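Local coordinates for glycine betaine, L-proline ABC transporter, glycine/betaine/L-proline-binding protein (ProX) (Borrelia burgdorferi, PDB 3TMG), which binds glycine betaine and probably serves as the substrate-binding component of an ABC importer for betaine and related amines, at residues A[72-77]-A[205-210]; A[89-94]-A[227-232]; A[93-98]-A[233-238]; A[161-166]-A[180-185]. All blocks are in the same frame, centred on the assembly; numbering follows the deposited sequence.

Contact 1: residues A[72-77]-A[205-210]; sequences WVPTAD and GIESVH. With BET (trimethyl glycine), chain E; EDO (1,2-ethanediol), chain F.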
loop_
_atom_site.group_PDB
_atom_site.type_symbol
_atom_site.label_atom_id
_atom_site.label_comp_id
_atom_site.label_asym_id
_atom_site.label_seq_id
_atom_site.Cartn_x
_atom_site.Cartn_y
_atom_site.Cartn_z
ATOM N N TRP A 72 3.729 5.424 -1.998
ATOM C CA TRP A 72 3.260 5.028 -3.361
ATOM C C TRP A 72 3.482 6.176 -4.276
ATOM O O TRP A 72 2.764 7.188 -4.214
ATOM C CB TRP A 72 1.786 4.630 -3.354
ATOM C CG TRP A 72 1.595 3.190 -2.955
ATOM C CD1 TRP A 72 1.977 2.564 -1.758
ATOM C CD2 TRP A 72 0.866 2.179 -3.711
ATOM N NE1 TRP A 72 1.609 1.224 -1.784
ATOM C CE2 TRP A 72 0.942 0.946 -2.943
ATOM C CE3 TRP A 72 0.190 2.178 -4.952
ATOM C CZ2 TRP A 72 0.337 -0.224 -3.383
ATOM C CZ3 TRP A 72 -0.395 0.991 -5.386
ATOM C CH2 TRP A 72 -0.322 -0.182 -4.609
ATOM N N VAL A 73 4.479 6.047 -5.158
ATOM C CA VAL A 73 4.922 7.209 -5.960
ATOM C C VAL A 73 5.253 6.834 -7.389
ATOM O O VAL A 73 5.603 5.664 -7.632
ATOM C CB VAL A 73 6.200 7.869 -5.383
ATOM C CG1 VAL A 73 5.816 8.755 -4.207
ATOM C CG2 VAL A 73 7.219 6.796 -4.984
ATOM N N PRO A 74 5.169 7.829 -8.326
ATOM C CA PRO A 74 4.889 9.259 -8.002
ATOM C C PRO A 74 3.399 9.654 -7.847
ATOM O O PRO A 74 3.108 10.700 -7.254
ATOM C CB PRO A 74 5.457 9.994 -9.239
ATOM C CG PRO A 74 5.132 9.033 -10.359
ATOM C CD PRO A 74 5.505 7.685 -9.758
ATOM N N THR A 75 2.466 8.826 -8.334
ATOM C CA THR A 75 1.109 9.339 -8.532
ATOM C C THR A 75 0.223 9.343 -7.281
ATOM O O THR A 75 -0.341 10.408 -6.926
ATOM C CB THR A 75 0.355 8.652 -9.690
ATOM O OG1 THR A 75 1.112 8.837 -10.886
ATOM C CG2 THR A 75 -1.082 9.304 -9.864
ATOM N N ALA A 76 0.148 8.196 -6.610
ATOM C CA ALA A 76 -0.800 8.057 -5.501
ATOM C C ALA A 76 -0.510 9.083 -4.428
ATOM O O ALA A 76 -1.433 9.758 -3.952
ATOM C CB ALA A 76 -0.786 6.645 -4.929
ATOM N N ASP A 77 0.761 9.219 -4.035
ATOM C CA ASP A 77 1.089 10.076 -2.896
ATOM C C ASP A 77 1.599 11.467 -3.239
ATOM O O ASP A 77 2.143 12.135 -2.366
ATOM C CB ASP A 77 2.096 9.404 -1.937
ATOM C CG ASP A 77 1.529 8.182 -1.240
ATOM O OD1 ASP A 77 0.328 7.807 -1.453
ATOM O OD2 ASP A 77 2.326 7.564 -0.505
ATOM N N GLY A 205 0.681 5.372 -14.514
ATOM C CA GLY A 205 1.039 4.089 -15.166
ATOM C C GLY A 205 1.430 3.095 -14.088
ATOM O O GLY A 205 0.893 3.126 -12.970
ATOM N N ILE A 206 2.344 2.185 -14.425
ATOM C CA ILE A 206 2.776 1.147 -13.491
ATOM C C ILE A 206 3.842 1.840 -12.631
ATOM O O ILE A 206 4.785 2.407 -13.181
ATOM C CB ILE A 206 3.298 -0.071 -14.303
ATOM C CG1 ILE A 206 2.196 -0.537 -15.251
ATOM C CG2 ILE A 206 3.860 -1.169 -13.401
ATOM C CD1 ILE A 206 2.704 -1.251 -16.478
ATOM N N GLU A 207 3.688 1.822 -11.303
ATOM C CA GLU A 207 4.568 2.604 -10.467
ATOM C C GLU A 207 5.244 1.722 -9.421
ATOM O O GLU A 207 5.423 0.470 -9.655
ATOM C CB GLU A 207 3.823 3.834 -9.931
ATOM C CG GLU A 207 3.296 4.659 -11.109
ATOM C CD GLU A 207 2.664 5.954 -10.729
ATOM O OE1 GLU A 207 2.634 6.262 -9.501
ATOM O OE2 GLU A 207 2.216 6.677 -11.685
ATOM N N SER A 208 5.651 2.306 -8.312
ATOM C CA SER A 208 6.382 1.475 -7.355
ATOM C C SER A 208 6.128 1.961 -5.930
ATOM O O SER A 208 5.536 3.049 -5.738
ATOM C CB SER A 208 7.860 1.419 -7.762
ATOM O OG SER A 208 8.407 2.666 -7.475
ATOM N N VAL A 209 6.531 1.171 -4.955
ATOM C CA VAL A 209 6.400 1.600 -3.546
ATOM C C VAL A 209 7.821 1.892 -3.115
ATOM O O VAL A 209 8.718 1.054 -3.349
ATOM C CB VAL A 209 5.793 0.482 -2.674
ATOM C CG1 VAL A 209 5.476 0.968 -1.246
ATOM C CG2 VAL A 209 4.513 -0.084 -3.344
ATOM N N HIS A 210 8.025 3.056 -2.503
ATOM C CA HIS A 210 9.365 3.446 -2.095
ATOM C C HIS A 210 9.564 3.424 -0.619
ATOM O O HIS A 210 8.597 3.376 0.149
ATOM C CB HIS A 210 9.722 4.853 -2.643
ATOM C CG HIS A 210 10.089 4.852 -4.116
ATOM N ND1 HIS A 210 11.096 5.626 -4.626
ATOM C CD2 HIS A 210 9.523 4.201 -5.184
ATOM C CE1 HIS A 210 11.183 5.442 -5.952
ATOM N NE2 HIS A 210 10.245 4.548 -6.307
HETATM N N BET E . -2.765 1.881 -1.390
HETATM C CA BET E . -1.712 2.863 -1.078
HETATM C C BET E . -2.093 4.190 -1.750
HETATM O O BET E . -2.972 4.987 -1.327
HETATM O OXT BET E . -1.499 4.419 -2.784
HETATM C C1 BET E . -2.411 0.536 -0.906
HETATM C C2 BET E . -2.963 1.785 -2.831
HETATM C C3 BET E . -4.034 2.311 -0.769
HETATM C C1 EDO F . 8.166 1.265 -11.961
HETATM O O1 EDO F . 7.533 2.461 -12.456
HETATM C C2 EDO F . 8.422 0.451 -13.219
HETATM O O2 EDO F . 7.277 -0.385 -13.474
HETATM O O HOH W 1 7.844 5.032 -8.860
HETATM O O HOH W 2 1.394 5.489 -7.386
#
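An antiparallel strand pair at the wall of the betaine pocket joins Trp72 and Val73 to Ser208 and Val209, in the periplasmic-binding-protein fold expected of this family. Val73 N donates to Ser208 O (3.2 Å, nearly straight at 168°), while the return bond from Ser208 N to Val73 O is weak. Trp72 and Val209 form the non-hydrogen-bonded pair, and there the side chains do the work: methyl CG2 of Val209 lies over the five-membered ring of Trp72, a CH-pi contact of 3.8 Å from CG2 to the ring centroid. The opposite face of the same indole carries the bound trimethyl glycine, so the valine backs a ring that the ligand uses; Glu28 takes the indole NE1. On the other side of the sheet Val73 CG2 sits over the imidazole face of His210, 3.5 Å from CD2, and Asp90 holds ND1 of that ring. Beyond the strand, the chain turns at Pro74 after a cis peptide, and Glu207 reaches across to meet it. Its carboxylate is gripped at both oxygens by one residue. Thr75 N donates to Glu207 OE1 at 2.8 Å, from the syn side and 18° out of the carboxylate plane. A water bridges OE1 to Ala76 N, and Thr75 OG1 donates to the syn lone pair of Glu207 OE2 at 2.6 Å.

Contact 2: residues A[89-94]-A[227-232]; sequences VDLGAN and VFDHFY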
loop_
_atom_site.group_PDB
_atom_site.type_symbol
_atom_site.label_atom_id
_atom_site.label_comp_id
_atom_site.label_asym_id
_atom_site.label_seq_id
_atom_site.Cartn_x
_atom_site.Cartn_y
_atom_site.Cartn_z
ATOM N N VAL A 89 14.568 11.412 2.982
ATOM C CA VAL A 89 15.446 10.847 1.938
ATOM C C VAL A 89 14.716 9.694 1.257
ATOM O O VAL A 89 14.279 8.772 1.933
ATOM C CB VAL A 89 16.781 10.290 2.495
ATOM C CG1 VAL A 89 17.686 9.891 1.337
ATOM C CG2 VAL A 89 17.500 11.326 3.350
ATOM N N ASP A 90 14.600 9.747 -0.065
ATOM C CA ASP A 90 13.913 8.699 -0.800
ATOM C C ASP A 90 14.973 7.688 -1.225
ATOM O O ASP A 90 15.841 8.025 -2.045
ATOM C CB ASP A 90 13.246 9.322 -2.029
ATOM C CG ASP A 90 12.384 8.321 -2.829
ATOM O OD1 ASP A 90 12.584 7.082 -2.732
ATOM O OD2 ASP A 90 11.471 8.802 -3.564
ATOM N N LEU A 91 14.908 6.462 -0.706
ATOM C CA LEU A 91 16.006 5.508 -0.955
ATOM C C LEU A 91 15.846 4.707 -2.251
ATOM O O LEU A 91 16.778 4.014 -2.666
ATOM C CB LEU A 91 16.208 4.565 0.223
ATOM C CG LEU A 91 16.470 5.222 1.574
ATOM C CD1 LEU A 91 16.718 4.176 2.667
ATOM C CD2 LEU A 91 17.618 6.223 1.493
ATOM N N GLY A 92 14.685 4.836 -2.900
ATOM C CA GLY A 92 14.359 4.028 -4.079
ATOM C C GLY A 92 13.200 3.097 -3.808
ATOM O O GLY A 92 12.551 3.238 -2.775
ATOM N N ALA A 93 12.954 2.132 -4.711
ATOM C CA ALA A 93 11.747 1.295 -4.651
ATOM C C ALA A 93 12.045 0.086 -3.801
ATOM O O ALA A 93 13.130 -0.496 -3.926
ATOM C CB ALA A 93 11.326 0.832 -6.062
ATOM N N ASN A 94 11.082 -0.310 -2.964
ATOM C CA ASN A 94 11.153 -1.647 -2.328
ATOM C C ASN A 94 10.279 -2.684 -3.052
ATOM O O ASN A 94 10.330 -3.884 -2.736
ATOM C CB ASN A 94 10.776 -1.572 -0.841
ATOM C CG ASN A 94 9.370 -1.056 -0.608
ATOM O OD1 ASN A 94 8.393 -1.642 -1.079
ATOM N ND2 ASN A 94 9.264 0.026 0.155
ATOM N N VAL A 227 19.182 -1.515 6.394
ATOM C CA VAL A 227 18.012 -2.367 6.194
ATOM C C VAL A 227 16.947 -1.640 5.346
ATOM O O VAL A 227 16.419 -2.207 4.376
ATOM C CB VAL A 227 17.412 -2.838 7.529
ATOM C CG1 VAL A 227 16.165 -3.660 7.294
ATOM C CG2 VAL A 227 18.457 -3.632 8.312
ATOM N N PHE A 228 16.631 -0.390 5.693
ATOM C CA PHE A 228 15.702 0.380 4.864
ATOM C C PHE A 228 16.186 0.467 3.401
ATOM O O PHE A 228 15.375 0.387 2.445
ATOM C CB PHE A 228 15.476 1.797 5.435
ATOM C CG PHE A 228 14.571 1.845 6.672
ATOM C CD1 PHE A 228 13.238 1.430 6.603
ATOM C CD2 PHE A 228 15.044 2.342 7.877
ATOM C CE1 PHE A 228 12.399 1.496 7.725
ATOM C CE2 PHE A 228 14.214 2.400 9.016
ATOM C CZ PHE A 228 12.884 1.995 8.932
ATOM N N ASP A 229 17.496 0.620 3.233
ATOM C CA ASP A 229 18.083 0.803 1.897
ATOM C C ASP A 229 18.079 -0.505 1.075
ATOM O O ASP A 229 18.046 -0.459 -0.159
ATOM C CB ASP A 229 19.511 1.352 2.068
ATOM C CG ASP A 229 20.088 1.949 0.787
ATOM O OD1 ASP A 229 19.364 2.475 -0.088
ATOM O OD2 ASP A 229 21.304 1.879 0.664
ATOM N N HIS A 230 18.070 -1.662 1.741
ATOM C CA HIS A 230 18.145 -2.954 1.070
ATOM C C HIS A 230 16.858 -3.724 0.995
ATOM O O HIS A 230 16.764 -4.678 0.236
ATOM C CB HIS A 230 19.257 -3.844 1.700
ATOM C CG HIS A 230 20.660 -3.353 1.411
ATOM N ND1 HIS A 230 21.226 -2.335 2.094
ATOM C CD2 HIS A 230 21.612 -3.784 0.474
ATOM C CE1 HIS A 230 22.482 -2.130 1.610
ATOM N NE2 HIS A 230 22.700 -3.016 0.626
ATOM N N PHE A 231 15.828 -3.325 1.745
ATOM C CA PHE A 231 14.545 -4.028 1.714
ATOM C C PHE A 231 13.950 -3.999 0.286
ATOM O O PHE A 231 13.736 -2.931 -0.267
ATOM C CB PHE A 231 13.576 -3.370 2.691
ATOM C CG PHE A 231 12.167 -3.900 2.600
ATOM C CD1 PHE A 231 11.908 -5.232 2.872
ATOM C CD2 PHE A 231 11.111 -3.059 2.235
ATOM C CE1 PHE A 231 10.596 -5.721 2.783
ATOM C CE2 PHE A 231 9.783 -3.541 2.140
ATOM C CZ PHE A 231 9.537 -4.862 2.413
ATOM N N TYR A 232 13.628 -5.167 -0.250
ATOM C CA TYR A 232 13.053 -5.259 -1.592
ATOM C C TYR A 232 12.319 -6.585 -1.662
ATOM O O TYR A 232 12.838 -7.618 -1.196
ATOM C CB TYR A 232 14.160 -5.227 -2.692
ATOM C CG TYR A 232 13.543 -5.119 -4.058
ATOM C CD1 TYR A 232 13.147 -6.275 -4.772
ATOM C CD2 TYR A 232 13.250 -3.860 -4.584
ATOM C CE1 TYR A 232 12.527 -6.156 -6.020
ATOM C CE2 TYR A 232 12.634 -3.714 -5.797
ATOM C CZ TYR A 232 12.282 -4.853 -6.511
ATOM O OH TYR A 232 11.651 -4.621 -7.698
HETATM O O HOH W 3 20.011 4.182 -2.053
#
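Asn94, Leu91 and Tyr232 account for most of the surface buried where strand 88-105 meets the end of helix 222-230 and the chain leaving it. Asn94 stands at a corner of its strand, its CB 3.4 Å from Phe231 CD2. A chi1 of 60° sets CG between the backbone N and the carbonyl carbon and lays the amide obliquely against the Phe231 ring, the two planes 48° apart. ND2 of that amide donates to Thr211 OG1 and Val69 O. The backbone carbonyl of Asn94 faces Tyr232, with O 3.4 Å above the plane of the phenol ring, toward its rim, and 3.3 Å from Tyr232 CA in a CA-H...O contact. Ala93 O meets the same ring at its edge, 3.4 Å from CD2. Leu91 touches the helix itself: its CD1 methyl packs 3.9 Å from Phe228 CB and against the backbone of Asp229. A water there donates to both Leu91 O and Asp229 OD1, the latter at 2.7 Å. Strand 207-214 runs beside strand 88-105 and meets Phe228 through Val213; Phe228 also leans on Val18 and Ile20 of strand 16-22, while Phe231 packs on Ala31 and Leu35 of helix 26-41.

Contact 3: residues A[93-98]-A[233-238]; sequences ANYEGT and WSDDLI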
loop_
_atom_site.group_PDB
_atom_site.type_symbol
_atom_site.label_atom_id
_atom_site.label_comp_id
_atom_site.label_asym_id
_atom_site.label_seq_id
_atom_site.Cartn_x
_atom_site.Cartn_y
_atom_site.Cartn_z
ATOM N N ALA A 93 12.954 2.132 -4.711
ATOM C CA ALA A 93 11.747 1.295 -4.651
ATOM C C ALA A 93 12.045 0.086 -3.801
ATOM O O ALA A 93 13.130 -0.496 -3.926
ATOM C CB ALA A 93 11.326 0.832 -6.062
ATOM N N ASN A 94 11.082 -0.310 -2.964
ATOM C CA ASN A 94 11.153 -1.647 -2.328
ATOM C C ASN A 94 10.279 -2.684 -3.052
ATOM O O ASN A 94 10.330 -3.884 -2.736
ATOM C CB ASN A 94 10.776 -1.572 -0.841
ATOM C CG ASN A 94 9.370 -1.056 -0.608
ATOM O OD1 ASN A 94 8.393 -1.642 -1.079
ATOM N ND2 ASN A 94 9.264 0.026 0.155
ATOM N N TYR A 95 9.446 -2.199 -3.980
ATOM C CA TYR A 95 8.528 -3.038 -4.730
ATOM C C TYR A 95 8.244 -2.302 -6.049
ATOM O O TYR A 95 7.954 -1.089 -6.032
ATOM C CB TYR A 95 7.174 -3.288 -3.959
ATOM C CG TYR A 95 6.161 -4.039 -4.850
ATOM C CD1 TYR A 95 5.305 -3.335 -5.727
ATOM C CD2 TYR A 95 6.120 -5.465 -4.855
ATOM C CE1 TYR A 95 4.430 -4.008 -6.586
ATOM C CE2 TYR A 95 5.241 -6.145 -5.715
ATOM C CZ TYR A 95 4.430 -5.411 -6.576
ATOM O OH TYR A 95 3.548 -6.058 -7.397
ATOM N N GLU A 96 8.294 -3.011 -7.181
ATOM C CA GLU A 96 7.971 -2.397 -8.484
ATOM C C GLU A 96 6.835 -3.145 -9.168
ATOM O O GLU A 96 6.796 -4.371 -9.126
ATOM C CB GLU A 96 9.203 -2.337 -9.424
ATOM C CG GLU A 96 10.323 -1.481 -8.806
ATOM C CD GLU A 96 11.508 -1.235 -9.717
ATOM O OE1 GLU A 96 11.396 -1.447 -10.931
ATOM O OE2 GLU A 96 12.552 -0.768 -9.210
ATOM N N GLY A 97 5.915 -2.376 -9.782
ATOM C CA GLY A 97 4.818 -2.921 -10.545
ATOM C C GLY A 97 3.436 -2.594 -10.011
ATOM O O GLY A 97 2.465 -3.307 -10.340
ATOM N N THR A 98 3.299 -1.489 -9.278
ATOM C CA THR A 98 1.985 -1.132 -8.747
ATOM C C THR A 98 1.085 -0.628 -9.845
ATOM O O THR A 98 1.571 -0.038 -10.809
ATOM C CB THR A 98 2.005 -0.028 -7.649
ATOM O OG1 THR A 98 2.465 1.231 -8.204
ATOM C CG2 THR A 98 2.919 -0.490 -6.476
ATOM N N TRP A 233 11.129 -6.579 -2.239
ATOM C CA TRP A 233 10.483 -7.867 -2.508
ATOM C C TRP A 233 9.511 -7.798 -3.660
ATOM O O TRP A 233 9.299 -6.712 -4.232
ATOM C CB TRP A 233 9.841 -8.420 -1.222
ATOM C CG TRP A 233 8.728 -7.591 -0.614
ATOM C CD1 TRP A 233 8.284 -6.310 -0.962
ATOM C CD2 TRP A 233 7.855 -8.024 0.474
ATOM N NE1 TRP A 233 7.228 -5.934 -0.151
ATOM C CE2 TRP A 233 6.909 -6.947 0.708
ATOM C CE3 TRP A 233 7.781 -9.189 1.259
ATOM C CZ2 TRP A 233 5.911 -7.037 1.681
ATOM C CZ3 TRP A 233 6.787 -9.274 2.242
ATOM C CH2 TRP A 233 5.879 -8.216 2.452
ATOM N N SER A 234 8.892 -8.958 -3.953
ATOM C CA SER A 234 8.128 -9.161 -5.181
ATOM C C SER A 234 6.845 -9.943 -4.908
ATOM O O SER A 234 6.649 -10.468 -3.818
ATOM C CB SER A 234 8.992 -9.909 -6.215
ATOM O OG SER A 234 10.250 -9.293 -6.342
ATOM N N ASP A 235 5.970 -10.001 -5.915
ATOM C CA ASP A 235 4.660 -10.658 -5.816
ATOM C C ASP A 235 4.705 -12.041 -5.201
ATOM O O ASP A 235 3.803 -12.417 -4.459
ATOM C CB ASP A 235 4.067 -10.817 -7.244
ATOM C CG ASP A 235 3.407 -9.530 -7.741
ATOM O OD1 ASP A 235 3.521 -8.513 -7.066
ATOM O OD2 ASP A 235 2.767 -9.520 -8.817
ATOM N N ASP A 236 5.701 -12.849 -5.562
ATOM C CA ASP A 236 5.677 -14.212 -5.043
ATOM C C ASP A 236 5.866 -14.287 -3.532
ATOM O O ASP A 236 5.507 -15.302 -2.952
ATOM C CB ASP A 236 6.683 -15.104 -5.722
ATOM C CG ASP A 236 8.066 -14.735 -5.378
ATOM O OD1 ASP A 236 8.339 -13.568 -5.061
ATOM O OD2 ASP A 236 8.907 -15.624 -5.426
ATOM N N LEU A 237 6.429 -13.235 -2.908
ATOM C CA LEU A 237 6.496 -13.159 -1.419
ATOM C C LEU A 237 5.309 -12.393 -0.795
ATOM O O LEU A 237 4.686 -12.842 0.188
ATOM C CB LEU A 237 7.814 -12.505 -0.969
ATOM C CG LEU A 237 9.066 -13.264 -1.501
ATOM C CD1 LEU A 237 10.344 -12.593 -0.995
ATOM C CD2 LEU A 237 9.022 -14.732 -1.059
ATOM N N ILE A 238 4.999 -11.229 -1.350
ATOM C CA ILE A 238 3.991 -10.341 -0.718
ATOM C C ILE A 238 2.565 -10.879 -0.911
ATOM O O ILE A 238 1.755 -10.800 0.026
ATOM C CB ILE A 238 4.132 -8.849 -1.184
ATOM C CG1 ILE A 238 3.139 -7.942 -0.453
ATOM C CG2 ILE A 238 3.823 -8.703 -2.671
ATOM C CD1 ILE A 238 3.357 -6.426 -0.654
HETATM O O HOH W 4 6.197 -3.316 -0.268
HETATM O O HOH W 5 8.972 -5.886 -6.919
#
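Tyr95 points its hydroxyl at Asp235, and the two flat groups are nearly coplanar: ring and carboxylate planes differ by 20°, with OD1 lying at the edge of the phenol ring. The bond from Tyr95 OH to Asp235 OD1 is very short, 2.5 Å. Swinging CG anti to the backbone N (chi1 173°) carries the ring past Trp233 O, which lies 3.5 Å from CD2, and brings CE2 within 4.2 Å of Ile238 CG2. Tyr95 and Asn94 together form a classic beta bulge opposite Val209, at the corner where strand 88-105 turns; the facing residues lead into helix 235-247, with Ser234 at its N-cap position. Here Trp233 N donates to Asn94 O at 2.9 Å, nearly straight at 162°. The indole of Trp233 turns its CD1 edge toward that same carbonyl, and Ile238 CB covers one of its faces. In the plane of the indole a water accepts from NE1 (2.8 Å) and donates to Asn94 OD1, while Thr211 holds ND2 of that amide. A second water joins Glu96 N to Trp233 O.

Contact 4: residues A[161-166]-A[180-185]; sequences SVMLAS and PLWKPH. With BET (trimethyl glycine), chain E.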
loop_
_atom_site.group_PDB
_atom_site.type_symbol
_atom_site.label_atom_id
_atom_site.label_comp_id
_atom_site.label_asym_id
_atom_site.label_seq_id
_atom_site.Cartn_x
_atom_site.Cartn_y
_atom_site.Cartn_z
ATOM N N SER A 161 -10.974 -2.621 4.307
ATOM C CA SER A 161 -11.806 -3.747 4.755
ATOM C C SER A 161 -13.283 -3.609 4.333
ATOM O O SER A 161 -13.891 -4.572 3.829
ATOM C CB SER A 161 -11.693 -3.926 6.273
ATOM O OG SER A 161 -10.430 -4.487 6.568
ATOM N N VAL A 162 -13.848 -2.421 4.516
ATOM C CA VAL A 162 -15.241 -2.163 4.151
ATOM C C VAL A 162 -15.386 -2.227 2.628
ATOM O O VAL A 162 -16.337 -2.852 2.122
ATOM C CB VAL A 162 -15.741 -0.788 4.666
ATOM C CG1 VAL A 162 -17.044 -0.422 4.016
ATOM C CG2 VAL A 162 -15.863 -0.812 6.176
ATOM N N MET A 163 -14.447 -1.587 1.897
ATOM C CA MET A 163 -14.463 -1.626 0.413
ATOM C C MET A 163 -14.454 -3.088 -0.083
ATOM O O MET A 163 -15.284 -3.478 -0.897
ATOM C CB MET A 163 -13.287 -0.811 -0.192
ATOM C CG MET A 163 -13.166 -0.888 -1.721
ATOM S SD MET A 163 -12.324 -2.359 -2.369
ATOM C CE MET A 163 -10.642 -1.884 -1.941
ATOM N N LEU A 164 -13.546 -3.896 0.440
ATOM C CA LEU A 164 -13.475 -5.322 0.039
ATOM C C LEU A 164 -14.682 -6.178 0.440
ATOM O O LEU A 164 -15.111 -7.029 -0.328
ATOM C CB LEU A 164 -12.202 -5.972 0.538
ATOM C CG LEU A 164 -10.896 -5.400 -0.042
ATOM C CD1 LEU A 164 -9.773 -5.887 0.855
ATOM C CD2 LEU A 164 -10.764 -5.898 -1.482
ATOM N N ALA A 165 -15.216 -5.954 1.638
ATOM C CA ALA A 165 -16.478 -6.591 2.031
ATOM C C ALA A 165 -17.633 -6.180 1.100
ATOM O O ALA A 165 -18.430 -7.028 0.702
ATOM C CB ALA A 165 -16.801 -6.312 3.511
ATOM N N SER A 166 -17.718 -4.903 0.716
ATOM C CA SER A 166 -18.742 -4.489 -0.249
ATOM C C SER A 166 -18.565 -5.128 -1.640
ATOM O O SER A 166 -19.532 -5.528 -2.277
ATOM C CB SER A 166 -18.782 -2.973 -0.409
ATOM O OG SER A 166 -18.767 -2.328 0.843
ATOM N N PRO A 180 -12.134 1.822 -6.026
ATOM C CA PRO A 180 -10.766 2.011 -6.412
ATOM C C PRO A 180 -10.028 0.770 -5.848
ATOM O O PRO A 180 -10.320 0.336 -4.719
ATOM C CB PRO A 180 -10.374 3.316 -5.705
ATOM C CG PRO A 180 -11.251 3.366 -4.485
ATOM C CD PRO A 180 -12.517 2.633 -4.837
ATOM N N LEU A 181 -9.240 0.114 -6.676
ATOM C CA LEU A 181 -8.442 -1.036 -6.216
ATOM C C LEU A 181 -7.041 -0.884 -6.814
ATOM O O LEU A 181 -6.752 0.087 -7.506
ATOM C CB LEU A 181 -9.071 -2.397 -6.566
ATOM C CG LEU A 181 -9.533 -3.187 -5.328
ATOM C CD1 LEU A 181 -10.326 -4.432 -5.701
ATOM C CD2 LEU A 181 -8.344 -3.570 -4.431
ATOM N N TRP A 182 -6.158 -1.826 -6.518
ATOM C CA TRP A 182 -4.778 -1.655 -6.889
ATOM C C TRP A 182 -4.180 -3.010 -6.937
ATOM O O TRP A 182 -4.774 -3.994 -6.408
ATOM C CB TRP A 182 -4.030 -0.746 -5.876
ATOM C CG TRP A 182 -4.139 -1.242 -4.442
ATOM C CD1 TRP A 182 -3.326 -2.163 -3.765
ATOM C CD2 TRP A 182 -5.193 -0.890 -3.509
ATOM N NE1 TRP A 182 -3.778 -2.358 -2.469
ATOM C CE2 TRP A 182 -4.923 -1.635 -2.270
ATOM C CE3 TRP A 182 -6.299 -0.023 -3.571
ATOM C CZ2 TRP A 182 -5.731 -1.506 -1.146
ATOM C CZ3 TRP A 182 -7.123 0.087 -2.441
ATOM C CH2 TRP A 182 -6.842 -0.629 -1.251
ATOM N N LYS A 183 -3.023 -3.085 -7.603
ATOM C CA LYS A 183 -2.160 -4.251 -7.507
ATOM C C LYS A 183 -0.860 -3.778 -6.881
ATOM O O LYS A 183 -0.406 -2.648 -7.135
ATOM C CB LYS A 183 -1.900 -4.919 -8.890
ATOM C CG LYS A 183 -3.141 -5.477 -9.551
ATOM C CD LYS A 183 -2.815 -6.144 -10.902
ATOM C CE LYS A 183 -3.960 -7.054 -11.375
ATOM N NZ LYS A 183 -3.770 -7.420 -12.824
ATOM N N PRO A 184 -0.226 -4.641 -6.068
ATOM C CA PRO A 184 -0.529 -6.045 -5.821
ATOM C C PRO A 184 -1.693 -6.218 -4.851
ATOM O O PRO A 184 -1.734 -5.550 -3.818
ATOM C CB PRO A 184 0.771 -6.589 -5.172
ATOM C CG PRO A 184 1.363 -5.371 -4.491
ATOM C CD PRO A 184 0.995 -4.187 -5.391
ATOM N N HIS A 185 -2.629 -7.108 -5.175
ATOM C CA HIS A 185 -3.711 -7.413 -4.237
ATOM C C HIS A 185 -4.253 -8.777 -4.582
ATOM O O HIS A 185 -4.417 -9.101 -5.784
ATOM C CB HIS A 185 -4.823 -6.340 -4.272
ATOM C CG HIS A 185 -5.659 -6.295 -3.005
ATOM N ND1 HIS A 185 -6.537 -7.261 -2.695
ATOM C CD2 HIS A 185 -5.668 -5.407 -1.931
ATOM C CE1 HIS A 185 -7.153 -6.978 -1.512
ATOM N NE2 HIS A 185 -6.632 -5.847 -1.040
HETATM N N BET E . -2.765 1.881 -1.390
HETATM C CA BET E . -1.712 2.863 -1.078
HETATM C C BET E . -2.093 4.190 -1.750
HETATM O O BET E . -2.972 4.987 -1.327
HETATM O OXT BET E . -1.499 4.419 -2.784
HETATM C C1 BET E . -2.411 0.536 -0.906
HETATM C C2 BET E . -2.963 1.785 -2.831
HETATM C C3 BET E . -4.034 2.311 -0.769
#
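Met163 drives its terminal methyl into the tight part of this contact: CE lies 3.6 Å from Pro180 O and 3.8 Å from Leu181 CD2. CG leaves anti to the backbone N, and bends at chi2 (-82°) and chi3 (-75°) curl the thioether toward the strand. Pro180 O, covered here by carbon, has no hydrogen-bonding partner in the model. The same methyl reaches Trp182 CH2 obliquely, at 4.1 Å. The helical segment 161-166, part of helix 160-172, runs at 99° to strand segment 180-183 and packs behind the betaine pocket: one face of the Trp182 indole carries the ligand, its C2 methyl 3.5 Å from CD2, and the opposite face is backed by Leu181 CD2. Leu164 CD1 also packs closely, 3.7 Å from His185 NE2 at the imidazole edge, and that ring is fixed by Glu160 at NE2 and Ala187 N at ND1. Looser is the meeting of the two leucines, Leu164 CD2 to Leu181 CD2 4.5 Å. Val162 and Ala165, on the exposed side of the helix, make no contact with segment 180-185.

How the contacts relate
Contacts 1, 2 and 3 all gather on neighbouring strands 88-105 and 207-214: Val209 O of contact 1 meets Asn94 N, a residue that contacts 2 and 3 share. Contact 4 reaches the same sheet through strand 179-183. Contacts 3 and 4 are the buried ones, while 1 and 2 are partly open. Contacts 1 and 4 both touch the ligand, and Trp72 and Trp182 meet with their ring planes nearly perpendicular; contact 2 lies far from contact 4, their centres about 26 Å apart. Chemistry varies accordingly: strand pairing and a gripped carboxylate in contact 1, carbonyl-to-ring packing in 2, direct and water-mediated hydrogen bonds in 3, almost purely apolar contacts in 4.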